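Local atomic coordinates of hydrogenase (NiFe) small subunit HydA (Allochromatium vinosum, PDB entry 3MYR), a protein that probably passes electrons between the hydrogen-splitting large subunit of a NiFe hydrogenase and an outside carrier through three iron-sulfur clusters. Residues P4-L9 and Q67-V72. Numbering follows the deposited sequence.
Sequences PSVIWL and QYLVIV
Trp8 and Ile71 sit opposite each other on parallel strands, and the isoleucine can be followed outward from the backbone under the indole. Its CB already touches the ring, 3.8 Å from Trp8 CE3. At the branch, Ile71 CG2 lies over one face of the six-membered ring, 3.7 Å from the centroid and 15° off the normal, which meets the definition of a CH-pi contact. The other arm ends in Ile71 CD1, which reaches Trp8 CZ3 at 3.8 Å and also touches Val6 CG1 at 3.9 Å. With CG anti to the backbone N (chi1 -170°) and the ring turned to chi2 -70°, the indole presents a face to Ile71; His42 stacks on the same ring system. Were Trp8 an alanine, Ile71 CG2 would probably lose its aromatic cover and His42 its stacking partner, near the cluster ligand Cys17.

The backbones fix this register through a parallel ladder of four hydrogen bonds, all close to straight at the hydrogen. Leu69 N bonds to Ser5 O; Ile7 provides both its N, to Leu69 O, and its O, to Ile71 N; Leu9 N closes the ladder on Ile71 O at 2.7 Å. On the opposite face of the sheet, Leu9 CD1 packs against Val70 CG1 at 3.7 Å and Ile7 CD1 approaches the Tyr68 ring obliquely, with helices 50-63 and 93-101 packing on this side. Ser5 OG turns to Asp40 and Tyr68 OH to Thr100 O. In this buried part of the parallel sheet, backbone groups supply the polar pairing between the strands, so the side chains meeting across it need only pack apolarly.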
ATOM      1  N   PRO A   4     -14.401 -16.468  18.842  1.00 29.70           N
ATOM      2  CA  PRO A   4     -14.228 -15.265  19.639  1.00 29.27           C
ATOM      3  C   PRO A   4     -14.123 -14.030  18.731  1.00 27.02           C
ATOM      4  O   PRO A   4     -13.475 -14.071  17.674  1.00 24.09           O
ATOM      5  CB  PRO A   4     -12.899 -15.506  20.382  1.00 29.73           C
ATOM      6  CG  PRO A   4     -12.289 -16.669  19.730  1.00 32.73           C
ATOM      7  CD  PRO A   4     -13.396 -17.498  19.154  1.00 30.22           C
ATOM      8  N   SER A   5     -14.747 -12.960  19.158  1.00 25.40           N
ATOM      9  CA  SER A   5     -14.826 -11.743  18.364  1.00 25.09           C
ATOM     10  C   SER A   5     -13.550 -10.885  18.369  1.00 25.90           C
ATOM     11  O   SER A   5     -12.897 -10.711  19.428  1.00 23.82           O
ATOM     12  CB  SER A   5     -15.982 -10.923  18.851  1.00 25.43           C
ATOM     13  OG  SER A   5     -16.039  -9.678  18.162  1.00 29.23           O
ATOM     14  N   VAL A   6     -13.186 -10.393  17.169  1.00 25.22           N
ATOM     15  CA  VAL A   6     -12.003  -9.550  16.990  1.00 22.88           C
ATOM     16  C   VAL A   6     -12.355  -8.260  16.236  1.00 22.49           C
ATOM     17  O   VAL A   6     -13.020  -8.295  15.191  1.00 22.57           O
ATOM     18  CB  VAL A   6     -10.902 -10.303  16.264  1.00 22.26           C
ATOM     19  CG1 VAL A   6      -9.728  -9.322  15.988  1.00 23.39           C
ATOM     20  CG2 VAL A   6     -10.440 -11.542  17.121  1.00 22.61           C
ATOM     21  N   ILE A   7     -12.040  -7.114  16.827  1.00 20.34           N
ATOM     22  CA  ILE A   7     -12.282  -5.850  16.201  1.00 18.34           C
ATOM     23  C   ILE A   7     -10.920  -5.207  15.889  1.00 22.30           C
ATOM     24  O   ILE A   7     -10.081  -5.051  16.802  1.00 21.35           O
ATOM     25  CB  ILE A   7     -13.043  -4.910  17.114  1.00 19.92           C
ATOM     26  CG1 ILE A   7     -14.499  -5.454  17.269  1.00 25.12           C
ATOM     27  CG2 ILE A   7     -13.179  -3.485  16.401  1.00 15.51           C
ATOM     28  CD1 ILE A   7     -15.317  -4.671  18.336  1.00 25.92           C
ATOM     29  N   TRP A   8     -10.700  -4.883  14.606  1.00 21.85           N
ATOM     30  CA  TRP A   8      -9.435  -4.349  14.128  1.00 21.25           C
ATOM     31  C   TRP A   8      -9.624  -2.845  13.912  1.00 21.50           C
ATOM     32  O   TRP A   8     -10.428  -2.437  13.040  1.00 22.44           O
ATOM     33  CB  TRP A   8      -9.005  -5.052  12.831  1.00 19.25           C
ATOM     34  CG  TRP A   8      -7.594  -4.673  12.462  1.00 22.00           C
ATOM     35  CD1 TRP A   8      -7.161  -3.433  12.006  1.00 25.85           C
ATOM     36  CD2 TRP A   8      -6.428  -5.508  12.497  1.00 24.42           C
ATOM     37  NE1 TRP A   8      -5.821  -3.488  11.690  1.00 24.98           N
ATOM     38  CE2 TRP A   8      -5.345  -4.736  12.010  1.00 22.72           C
ATOM     39  CE3 TRP A   8      -6.201  -6.874  12.819  1.00 23.49           C
ATOM     40  CZ2 TRP A   8      -4.058  -5.274  11.843  1.00 20.91           C
ATOM     41  CZ3 TRP A   8      -4.919  -7.358  12.741  1.00 20.99           C
ATOM     42  CH2 TRP A   8      -3.865  -6.561  12.221  1.00 23.83           C
ATOM     43  N   LEU A   9      -8.945  -2.011  14.712  1.00 19.47           N
ATOM     44  CA  LEU A   9      -9.055  -0.538  14.530  1.00 19.36           C
ATOM     45  C   LEU A   9      -7.843  -0.061  13.795  1.00 20.24           C
ATOM     46  O   LEU A   9      -6.685  -0.379  14.197  1.00 20.87           O
ATOM     47  CB  LEU A   9      -9.122   0.174  15.893  1.00 19.51           C
ATOM     48  CG  LEU A   9     -10.279  -0.269  16.829  1.00 22.23           C
ATOM     49  CD1 LEU A   9     -10.199   0.420  18.201  1.00 18.38           C
ATOM     50  CD2 LEU A   9     -11.549   0.072  16.067  1.00 19.49           C
ATOM     51  N   GLN A  67     -15.591  -9.706  26.181  1.00 29.38           N
ATOM     52  CA  GLN A  67     -14.995 -10.944  25.636  1.00 29.27           C
ATOM     53  C   GLN A  67     -14.237 -10.647  24.370  1.00 27.35           C
ATOM     54  O   GLN A  67     -13.454 -11.448  23.959  1.00 26.94           O
ATOM     55  CB  GLN A  67     -16.036 -12.051  25.297  1.00 29.78           C
ATOM     56  CG  GLN A  67     -16.955 -12.517  26.490  1.00 41.40           C
ATOM     57  CD  GLN A  67     -16.146 -13.086  27.674  1.00 52.89           C
ATOM     58  OE1 GLN A  67     -15.261 -13.952  27.510  1.00 55.71           O
ATOM     59  NE2 GLN A  67     -16.410 -12.553  28.871  1.00 58.29           N
ATOM     60  N   TYR A  68     -14.497  -9.542  23.696  1.00 26.17           N
ATOM     61  CA  TYR A  68     -13.850  -9.387  22.379  1.00 24.31           C
ATOM     62  C   TYR A  68     -12.381  -8.912  22.477  1.00 23.46           C
ATOM     63  O   TYR A  68     -11.988  -8.240  23.421  1.00 22.99           O
ATOM     64  CB  TYR A  68     -14.715  -8.541  21.444  1.00 22.36           C
ATOM     65  CG  TYR A  68     -14.949  -7.132  21.988  1.00 26.35           C
ATOM     66  CD1 TYR A  68     -14.037  -6.104  21.729  1.00 19.84           C
ATOM     67  CD2 TYR A  68     -16.065  -6.843  22.776  1.00 24.40           C
ATOM     68  CE1 TYR A  68     -14.276  -4.794  22.241  1.00 23.71           C
ATOM     69  CE2 TYR A  68     -16.323  -5.552  23.284  1.00 25.80           C
ATOM     70  CZ  TYR A  68     -15.427  -4.548  23.019  1.00 25.12           C
ATOM     71  OH  TYR A  68     -15.668  -3.306  23.546  1.00 25.62           O
ATOM     72  N   LEU A  69     -11.589  -9.224  21.468  1.00 22.10           N
ATOM     73  CA  LEU A  69     -10.242  -8.730  21.375  1.00 23.93           C
ATOM     74  C   LEU A  69     -10.208  -7.498  20.451  1.00 22.74           C
ATOM     75  O   LEU A  69     -10.846  -7.497  19.391  1.00 21.19           O
ATOM     76  CB  LEU A  69      -9.472  -9.843  20.685  1.00 22.95           C
ATOM     77  CG  LEU A  69      -8.005 -10.122  20.897  1.00 33.40           C
ATOM     78  CD1 LEU A  69      -7.380 -10.383  19.552  1.00 28.47           C
ATOM     79  CD2 LEU A  69      -7.151  -9.162  21.771  1.00 30.55           C
ATOM     80  N   VAL A  70      -9.470  -6.454  20.827  1.00 20.89           N
ATOM     81  CA  VAL A  70      -9.309  -5.323  19.945  1.00 21.13           C
ATOM     82  C   VAL A  70      -7.839  -5.400  19.456  1.00 21.80           C
ATOM     83  O   VAL A  70      -6.925  -5.612  20.260  1.00 21.51           O
ATOM     84  CB  VAL A  70      -9.588  -3.976  20.682  1.00 22.70           C
ATOM     85  CG1 VAL A  70      -9.325  -2.768  19.788  1.00 16.17           C
ATOM     86  CG2 VAL A  70     -11.038  -3.957  21.122  1.00 23.71           C
ATOM     87  N   ILE A  71      -7.623  -5.325  18.146  1.00 19.55           N
ATOM     88  CA  ILE A  71      -6.257  -5.108  17.622  1.00 19.61           C
ATOM     89  C   ILE A  71      -6.203  -3.680  17.071  1.00 21.09           C
ATOM     90  O   ILE A  71      -7.196  -3.210  16.432  1.00 20.60           O
ATOM     91  CB  ILE A  71      -5.957  -6.129  16.537  1.00 18.58           C
ATOM     92  CG1 ILE A  71      -6.100  -7.551  17.177  1.00 22.38           C
ATOM     93  CG2 ILE A  71      -4.554  -5.883  15.966  1.00 18.71           C
ATOM     94  CD1 ILE A  71      -5.848  -8.703  16.226  1.00 20.90           C
ATOM     95  N   VAL A  72      -5.154  -2.924  17.443  1.00 19.80           N
ATOM     96  CA  VAL A  72      -5.063  -1.520  16.959  1.00 19.51           C
ATOM     97  C   VAL A  72      -3.784  -1.429  16.137  1.00 21.88           C
ATOM     98  O   VAL A  72      -2.699  -1.851  16.587  1.00 20.96           O
ATOM     99  CB  VAL A  72      -4.886  -0.504  18.084  1.00 21.16           C
ATOM    100  CG1 VAL A  72      -4.740   0.915  17.515  1.00 19.49           C
ATOM    101  CG2 VAL A  72      -5.991  -0.582  19.075  1.00 19.07           C
TER